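Local coordinates for protein CurJ (PDB 5TZ6) that is a curacin polyketide synthase module whose dehydratase domain probably removes water from hydroxyacyl intermediates, including by vinylogous dehydration, at residues D40-Y44 with E45-V49; Q169-D173 with R174-L178. The protein carries 1 engineered substitution. All blocks are in the same frame, centred on the assembly; numbering follows the deposited sequence.

How the contacts relate
Contacts 1 and 2 lie in series along the chain, yet their strands come together side by side in one small antiparallel sheet, with strand 41-43 between strands 46-49 and 176-178. Their centres are about 11 Å apart. Two probable backbone hydrogen bonds join them, from His177 N to Ile42 O at 2.8 Å and from Tyr44 N to Gln175 O at 3.1 Å. Parts of the two hotdog-related regions of the dehydratase thus meet here, and both contribute to the pocket: Phe41, engineered from histidine, and Leu171 each touch the bound hydroxymethylheptenoic acid. Between them stands Leu178, whose CD2 packs 3.4 Å from Phe41 CD2 while its other methyl belongs to contact 2.

Contact 1: residues D40-Y44 with E45-V49; sequences DFIVY and EQVVV. Engineered in segment 40-44: Phe41 (natural residue His). With 7OD ((2E,5R)-5-hydroxy-2-methylhept-2-enoic acid), chain C.
With CG anti to the backbone N of Phe41 (chi1 -162°), the benzyl group swings out to bring CD1 near Val48 CB, at 4.2 Å, and the far end of the ring toward the ligand. On the neighbouring strand Val48 has CG1 anti to its backbone N (chi1 169°), which leaves CG2 to lie obliquely across Val43, 3.9 Å from Val43 CB. These side chains decorate a tight antiparallel beta hairpin, closed by a type I' turn from Val43 to Gln46 in which Tyr44 and Glu45 both take positive phi. Val43 and Gln46 form the hydrogen-bonded pair next to the turn: Val43 N donates to Gln46 O and Gln46 N to Val43 O, each at 2.9 Å. One step on, Ile42 faces Val47 as a non-hydrogen-bonded pair; Ile42 CD1 meets Val47 CG2, and the other branch, CG2, rests 3.5 Å from Glu45 CA. The longer bond from Val48 N to Phe41 O, 3.3 Å, is nearly straight. Phe41, at the start of its strand, is part of the ligand pocket. It is an engineered replacement for histidine in this inactive dehydratase variant, and Phe182 packs edge-to-face with it. The ligand hydroxyl OAH lies in the plane of the phenyl ring, at its edge, and ligand carbon CAD approaches Phe41 CZ to 3.6 Å.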
ATOM      1  N   ASP A  40       8.510 -16.189  20.899  1.00 63.82           N
ATOM      2  CA  ASP A  40       8.085 -17.035  22.005  1.00 60.47           C
ATOM      3  C   ASP A  40       7.220 -18.207  21.563  1.00 59.25           C
ATOM      4  O   ASP A  40       6.697 -18.932  22.415  1.00 63.44           O
ATOM      5  CB  ASP A  40       7.347 -16.206  23.055  1.00 66.67           C
ATOM      6  CG  ASP A  40       8.285 -15.356  23.879  1.00 68.81           C
ATOM      7  OD1 ASP A  40       9.509 -15.561  23.760  1.00 81.19           O
ATOM      8  OD2 ASP A  40       7.812 -14.501  24.657  1.00 77.68           O
ATOM      9  N   PHE A  41       7.049 -18.409  20.261  1.00 58.70           N
ATOM     10  CA  PHE A  41       6.297 -19.538  19.730  1.00 56.00           C
ATOM     11  C   PHE A  41       7.261 -20.318  18.840  1.00 52.49           C
ATOM     12  O   PHE A  41       7.402 -20.011  17.654  1.00 54.82           O
ATOM     13  CB  PHE A  41       5.035 -19.087  18.964  1.00 47.05           C
ATOM     14  CG  PHE A  41       4.025 -20.185  18.788  1.00 49.25           C
ATOM     15  CD1 PHE A  41       4.151 -21.113  17.765  1.00 52.82           C
ATOM     16  CD2 PHE A  41       2.974 -20.321  19.679  1.00 54.76           C
ATOM     17  CE1 PHE A  41       3.226 -22.143  17.618  1.00 47.47           C
ATOM     18  CE2 PHE A  41       2.047 -21.347  19.542  1.00 54.41           C
ATOM     19  CZ  PHE A  41       2.176 -22.261  18.513  1.00 49.09           C
ATOM     20  N   ILE A  42       7.937 -21.307  19.423  1.00 49.44           N
ATOM     21  CA  ILE A  42       9.018 -22.042  18.764  1.00 53.35           C
ATOM     22  C   ILE A  42       8.536 -23.462  18.503  1.00 56.24           C
ATOM     23  O   ILE A  42       8.220 -24.195  19.444  1.00 63.59           O
ATOM     24  CB  ILE A  42      10.297 -22.052  19.622  1.00 63.10           C
ATOM     25  CG1 ILE A  42      10.673 -20.630  20.052  1.00 64.82           C
ATOM     26  CG2 ILE A  42      11.452 -22.746  18.904  1.00 52.29           C
ATOM     27  CD1 ILE A  42      10.491 -19.595  18.956  1.00 70.60           C
ATOM     28  N   VAL A  43       8.490 -23.863  17.238  1.00 59.07           N
ATOM     29  CA  VAL A  43       8.076 -25.213  16.856  1.00 58.99           C
ATOM     30  C   VAL A  43       9.262 -25.894  16.186  1.00 60.10           C
ATOM     31  O   VAL A  43       9.747 -25.425  15.148  1.00 64.62           O
ATOM     32  CB  VAL A  43       6.853 -25.200  15.929  1.00 53.87           C
ATOM     33  CG1 VAL A  43       6.389 -26.617  15.648  1.00 51.84           C
ATOM     34  CG2 VAL A  43       5.729 -24.381  16.549  1.00 66.66           C
ATOM     35  N   TYR A  44       9.712 -27.008  16.763  1.00 57.56           N
ATOM     36  CA  TYR A  44      10.884 -27.717  16.256  1.00 60.88           C
ATOM     37  C   TYR A  44      12.017 -26.751  15.932  1.00 68.72           C
ATOM     38  O   TYR A  44      12.683 -26.882  14.899  1.00 70.32           O
ATOM     39  CB  TYR A  44      10.532 -28.567  15.025  1.00 58.87           C
ATOM     40  CG  TYR A  44       9.916 -29.911  15.363  1.00 67.85           C
ATOM     41  CD1 TYR A  44       8.550 -30.059  15.527  1.00 51.92           C
ATOM     42  CD2 TYR A  44      10.720 -31.039  15.529  1.00 66.00           C
ATOM     43  CE1 TYR A  44       7.996 -31.289  15.846  1.00 53.25           C
ATOM     44  CE2 TYR A  44      10.175 -32.272  15.845  1.00 70.17           C
ATOM     45  CZ  TYR A  44       8.812 -32.389  16.003  1.00 68.88           C
ATOM     46  OH  TYR A  44       8.260 -33.609  16.318  1.00 70.68           O
ATOM     47  N   GLU A  45      12.238 -25.778  16.817  1.00 72.10           N
ATOM     48  CA  GLU A  45      13.322 -24.792  16.766  1.00 76.02           C
ATOM     49  C   GLU A  45      13.103 -23.690  15.736  1.00 67.52           C
ATOM     50  O   GLU A  45      14.039 -22.917  15.463  1.00 66.30           O
ATOM     51  CB  GLU A  45      14.682 -25.455  16.526  1.00 83.35           C
ATOM     52  CG  GLU A  45      15.048 -26.484  17.589  1.00 99.94           C
ATOM     53  CD  GLU A  45      16.459 -27.021  17.425  1.00117.06           C
ATOM     54  OE1 GLU A  45      17.105 -27.328  18.451  1.00122.35           O
ATOM     55  OE2 GLU A  45      16.925 -27.127  16.271  1.00122.58           O
ATOM     56  N   GLN A  46      11.908 -23.553  15.179  1.00 60.30           N
ATOM     57  CA  GLN A  46      11.629 -22.530  14.184  1.00 68.99           C
ATOM     58  C   GLN A  46      10.628 -21.531  14.738  1.00 61.76           C
ATOM     59  O   GLN A  46       9.720 -21.899  15.489  1.00 67.31           O
ATOM     60  CB  GLN A  46      11.066 -23.129  12.892  1.00 76.84           C
ATOM     61  CG  GLN A  46      11.930 -24.185  12.228  1.00 94.35           C
ATOM     62  CD  GLN A  46      11.299 -24.696  10.943  1.00105.58           C
ATOM     63  OE1 GLN A  46      11.026 -25.887  10.801  1.00119.21           O
ATOM     64  NE2 GLN A  46      11.060 -23.788  10.001  1.00 98.44           N
ATOM     65  N   VAL A  47      10.805 -20.264  14.374  1.00 53.86           N
ATOM     66  CA  VAL A  47       9.795 -19.265  14.693  1.00 56.17           C
ATOM     67  C   VAL A  47       8.596 -19.501  13.790  1.00 55.46           C
ATOM     68  O   VAL A  47       8.714 -19.472  12.560  1.00 66.72           O
ATOM     69  CB  VAL A  47      10.349 -17.850  14.516  1.00 61.86           C
ATOM     70  CG1 VAL A  47       9.236 -16.830  14.667  1.00 61.67           C
ATOM     71  CG2 VAL A  47      11.458 -17.594  15.522  1.00 59.17           C
ATOM     72  N   VAL A  48       7.433 -19.711  14.397  1.00 50.27           N
ATOM     73  CA  VAL A  48       6.209 -20.006  13.668  1.00 52.64           C
ATOM     74  C   VAL A  48       5.124 -19.052  14.134  1.00 56.79           C
ATOM     75  O   VAL A  48       4.995 -18.775  15.333  1.00 65.86           O
ATOM     76  CB  VAL A  48       5.765 -21.471  13.860  1.00 53.17           C
ATOM     77  CG1 VAL A  48       4.351 -21.670  13.323  1.00 51.21           C
ATOM     78  CG2 VAL A  48       6.728 -22.411  13.159  1.00 48.89           C
ATOM     79  N   VAL A  49       4.343 -18.542  13.183  1.00 54.42           N
ATOM     80  CA  VAL A  49       3.199 -17.694  13.466  1.00 53.01           C
ATOM     81  C   VAL A  49       1.967 -18.587  13.538  1.00 49.94           C
ATOM     82  O   VAL A  49       1.572 -19.147  12.497  1.00 57.77           O
ATOM     83  CB  VAL A  49       3.023 -16.605  12.403  1.00 57.56           C
ATOM     84  CG1 VAL A  49       1.787 -15.781  12.707  1.00 56.07           C
ATOM     85  CG2 VAL A  49       4.262 -15.731  12.330  1.00 59.55           C
TER
HETATM   86  OAB 7OD C1301       1.962 -25.970  15.498  1.00 97.06           O
HETATM   87  CAA 7OD C1301       1.348 -25.107  14.837  1.00 99.15           C
HETATM   88  OAI 7OD C1301       1.665 -24.898  13.644  1.00102.31           O
HETATM   89  CAC 7OD C1301       0.210 -24.311  15.485  1.00 98.78           C
HETATM   90  CAK 7OD C1301      -0.539 -23.249  14.664  1.00 98.97           C
HETATM   91  CAD 7OD C1301      -0.182 -24.567  16.950  1.00 99.76           C
HETATM   92  CAE 7OD C1301      -1.331 -23.744  17.555  1.00101.78           C
HETATM   93  CAF 7OD C1301      -1.786 -24.147  18.979  1.00103.88           C
HETATM   94  OAH 7OD C1301      -1.295 -23.181  19.914  1.00 97.22           O
HETATM   95  CAG 7OD C1301      -1.315 -25.538  19.420  1.00103.39           C
HETATM   96  CAJ 7OD C1301      -2.136 -25.953  20.643  1.00104.23           C

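Contact 2: residues Q169-D173 with R174-L178; sequences QHLWD and RQIHL
Trp172 and His177 stack face to face, their planes only 4° apart and the centroid of the six-membered ring 3.7 Å from that of the imidazole. His177 CD2 sits over the indole, while CB of the same histidine makes a CH-pi contact with the six-membered ring. A second flat pair forms where the Arg174 guanidinium lies on His170, centres 3.8 Å apart. The arginine chain, bent at chi2 (82°), folds back so that NH1 also donates to a lone pair of His170 O. Replacing Arg174 by alanine removes the guanidinium, which would probably leave the His170 ring face without its stacking partner and the carbonyl oxygens of His170 and Glu238 without the NH1 and NE donors. Between these pairs the helix ends in a Schellman motif: Gln175, at positive phi, is the C-prime residue, with Ile176 N bonded to Leu171 O at 3.1 Å and Gln175 N to Trp172 O at 3.0 Å. The reversal brings Leu178 CD1 within 3.5 Å of Leu171 CD1, beside the ligand pocket. Farther out, a water donates to Trp172 O and Gln175 OE1 and hydrogen-bonds His177 NE2, in the plane of the imidazole, while Thr239 OG1 holds His170 NE2.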
ATOM      1  N   GLN A 169       3.645 -28.198  29.603  1.00 53.11           N
ATOM      2  CA  GLN A 169       4.464 -29.392  29.474  1.00 60.18           C
ATOM      3  C   GLN A 169       3.942 -30.271  28.353  1.00 62.50           C
ATOM      4  O   GLN A 169       4.727 -30.764  27.528  1.00 57.00           O
ATOM      5  CB  GLN A 169       4.488 -30.160  30.793  1.00 52.96           C
ATOM      6  CG  GLN A 169       5.366 -31.391  30.751  1.00 59.63           C
ATOM      7  CD  GLN A 169       6.836 -31.030  30.652  1.00 67.60           C
ATOM      8  OE1 GLN A 169       7.367 -30.335  31.515  1.00 77.45           O
ATOM      9  NE2 GLN A 169       7.502 -31.504  29.603  1.00 73.31           N
ATOM     10  N   HIS A 170       2.615 -30.465  28.292  1.00 58.82           N
ATOM     11  CA  HIS A 170       2.058 -31.254  27.199  1.00 56.79           C
ATOM     12  C   HIS A 170       2.544 -30.725  25.858  1.00 52.59           C
ATOM     13  O   HIS A 170       2.876 -31.503  24.957  1.00 47.07           O
ATOM     14  CB  HIS A 170       0.527 -31.253  27.255  1.00 46.36           C
ATOM     15  CG  HIS A 170      -0.120 -31.915  26.074  1.00 57.11           C
ATOM     16  ND1 HIS A 170      -0.570 -33.217  26.102  1.00 58.56           N
ATOM     17  CD2 HIS A 170      -0.400 -31.449  24.832  1.00 54.23           C
ATOM     18  CE1 HIS A 170      -1.098 -33.526  24.929  1.00 56.20           C
ATOM     19  NE2 HIS A 170      -1.003 -32.472  24.139  1.00 56.39           N
ATOM     20  N   LEU A 171       2.630 -29.402  25.722  1.00 44.71           N
ATOM     21  CA  LEU A 171       3.072 -28.847  24.452  1.00 56.12           C
ATOM     22  C   LEU A 171       4.580 -28.974  24.305  1.00 60.28           C
ATOM     23  O   LEU A 171       5.077 -29.300  23.219  1.00 64.32           O
ATOM     24  CB  LEU A 171       2.626 -27.386  24.335  1.00 49.32           C
ATOM     25  CG  LEU A 171       1.117 -27.175  24.157  1.00 51.68           C
ATOM     26  CD1 LEU A 171       0.781 -25.701  24.217  1.00 48.86           C
ATOM     27  CD2 LEU A 171       0.621 -27.777  22.839  1.00 49.38           C
ATOM     28  N   TRP A 172       5.316 -28.748  25.399  1.00 59.86           N
ATOM     29  CA  TRP A 172       6.770 -28.850  25.353  1.00 58.47           C
ATOM     30  C   TRP A 172       7.211 -30.206  24.821  1.00 58.82           C
ATOM     31  O   TRP A 172       8.168 -30.300  24.043  1.00 52.46           O
ATOM     32  CB  TRP A 172       7.348 -28.591  26.744  1.00 51.05           C
ATOM     33  CG  TRP A 172       8.786 -28.181  26.729  1.00 55.38           C
ATOM     34  CD1 TRP A 172       9.879 -29.002  26.766  1.00 56.05           C
ATOM     35  CD2 TRP A 172       9.293 -26.844  26.631  1.00 59.58           C
ATOM     36  NE1 TRP A 172      11.032 -28.254  26.726  1.00 62.95           N
ATOM     37  CE2 TRP A 172      10.700 -26.928  26.635  1.00 58.21           C
ATOM     38  CE3 TRP A 172       8.693 -25.582  26.552  1.00 51.76           C
ATOM     39  CZ2 TRP A 172      11.514 -25.803  26.562  1.00 57.76           C
ATOM     40  CZ3 TRP A 172       9.504 -24.467  26.478  1.00 60.08           C
ATOM     41  CH2 TRP A 172      10.901 -24.584  26.483  1.00 56.14           C
ATOM     42  N   ASP A 173       6.501 -31.266  25.206  1.00 51.42           N
ATOM     43  CA  ASP A 173       6.874 -32.607  24.775  1.00 53.64           C
ATOM     44  C   ASP A 173       6.706 -32.790  23.271  1.00 66.65           C
ATOM     45  O   ASP A 173       7.439 -33.576  22.663  1.00 69.31           O
ATOM     46  CB  ASP A 173       6.047 -33.635  25.542  1.00 61.75           C
ATOM     47  CG  ASP A 173       6.321 -33.601  27.035  1.00 85.22           C
ATOM     48  OD1 ASP A 173       7.450 -33.238  27.431  1.00 89.59           O
ATOM     49  OD2 ASP A 173       5.404 -33.934  27.813  1.00100.45           O
ATOM     50  N   ARG A 174       5.756 -32.085  22.655  1.00 56.58           N
ATOM     51  CA  ARG A 174       5.563 -32.144  21.213  1.00 56.74           C
ATOM     52  C   ARG A 174       6.473 -31.186  20.459  1.00 55.64           C
ATOM     53  O   ARG A 174       6.246 -30.940  19.271  1.00 61.93           O
ATOM     54  CB  ARG A 174       4.098 -31.861  20.854  1.00 57.02           C
ATOM     55  CG  ARG A 174       3.197 -33.084  20.969  1.00 60.82           C
ATOM     56  CD  ARG A 174       2.763 -33.322  22.409  1.00 52.00           C
ATOM     57  NE  ARG A 174       1.905 -34.500  22.525  1.00 64.29           N
ATOM     58  CZ  ARG A 174       1.607 -35.095  23.677  1.00 73.00           C
ATOM     59  NH1 ARG A 174       2.090 -34.615  24.815  1.00 64.46           N
ATOM     60  NH2 ARG A 174       0.828 -36.169  23.693  1.00 83.39           N
ATOM     61  N   GLN A 175       7.489 -30.635  21.122  1.00 61.76           N
ATOM     62  CA  GLN A 175       8.412 -29.668  20.534  1.00 57.59           C
ATOM     63  C   GLN A 175       7.748 -28.334  20.245  1.00 54.67           C
ATOM     64  O   GLN A 175       8.218 -27.581  19.389  1.00 54.12           O
ATOM     65  CB  GLN A 175       9.053 -30.208  19.253  1.00 54.08           C
ATOM     66  CG  GLN A 175       9.582 -31.605  19.407  1.00 56.80           C
ATOM     67  CD  GLN A 175      10.463 -31.737  20.619  1.00 61.92           C
ATOM     68  OE1 GLN A 175      11.281 -30.861  20.911  1.00 68.10           O
ATOM     69  NE2 GLN A 175      10.282 -32.821  21.357  1.00 62.88           N
ATOM     70  N   ILE A 176       6.649 -28.028  20.925  1.00 50.41           N
ATOM     71  CA  ILE A 176       6.026 -26.714  20.855  1.00 49.94           C
ATOM     72  C   ILE A 176       6.441 -25.978  22.122  1.00 49.32           C
ATOM     73  O   ILE A 176       5.835 -26.143  23.186  1.00 54.94           O
ATOM     74  CB  ILE A 176       4.506 -26.799  20.699  1.00 43.30           C
ATOM     75  CG1 ILE A 176       4.154 -27.534  19.405  1.00 49.56           C
ATOM     76  CG2 ILE A 176       3.908 -25.406  20.669  1.00 41.78           C
ATOM     77  CD1 ILE A 176       2.687 -27.850  19.262  1.00 51.41           C
ATOM     78  N   HIS A 177       7.492 -25.171  22.000  1.00 48.08           N
ATOM     79  CA  HIS A 177       8.108 -24.464  23.116  1.00 48.45           C
ATOM     80  C   HIS A 177       7.511 -23.061  23.173  1.00 51.09           C
ATOM     81  O   HIS A 177       7.794 -22.215  22.310  1.00 61.27           O
ATOM     82  CB  HIS A 177       9.623 -24.408  22.932  1.00 51.38           C
ATOM     83  CG  HIS A 177      10.302 -25.740  23.022  1.00 53.89           C
ATOM     84  ND1 HIS A 177      11.673 -25.876  22.977  1.00 56.20           N
ATOM     85  CD2 HIS A 177       9.806 -26.988  23.193  1.00 55.87           C
ATOM     86  CE1 HIS A 177      11.992 -27.153  23.096  1.00 57.49           C
ATOM     87  NE2 HIS A 177      10.877 -27.848  23.233  1.00 59.59           N
ATOM     88  N   LEU A 178       6.685 -22.817  24.190  1.00 46.36           N
ATOM     89  CA  LEU A 178       6.014 -21.536  24.379  1.00 52.02           C
ATOM     90  C   LEU A 178       6.833 -20.668  25.326  1.00 48.05           C
ATOM     91  O   LEU A 178       7.118 -21.075  26.456  1.00 59.67           O
ATOM     92  CB  LEU A 178       4.608 -21.743  24.944  1.00 45.61           C
ATOM     93  CG  LEU A 178       3.564 -22.484  24.100  1.00 53.22           C
ATOM     94  CD1 LEU A 178       2.251 -22.603  24.860  1.00 59.98           C
ATOM     95  CD2 LEU A 178       3.338 -21.817  22.748  1.00 54.54           C
TER
HETATM   96  O   HOH W   1      11.013 -30.608  24.134  1.00104.23           O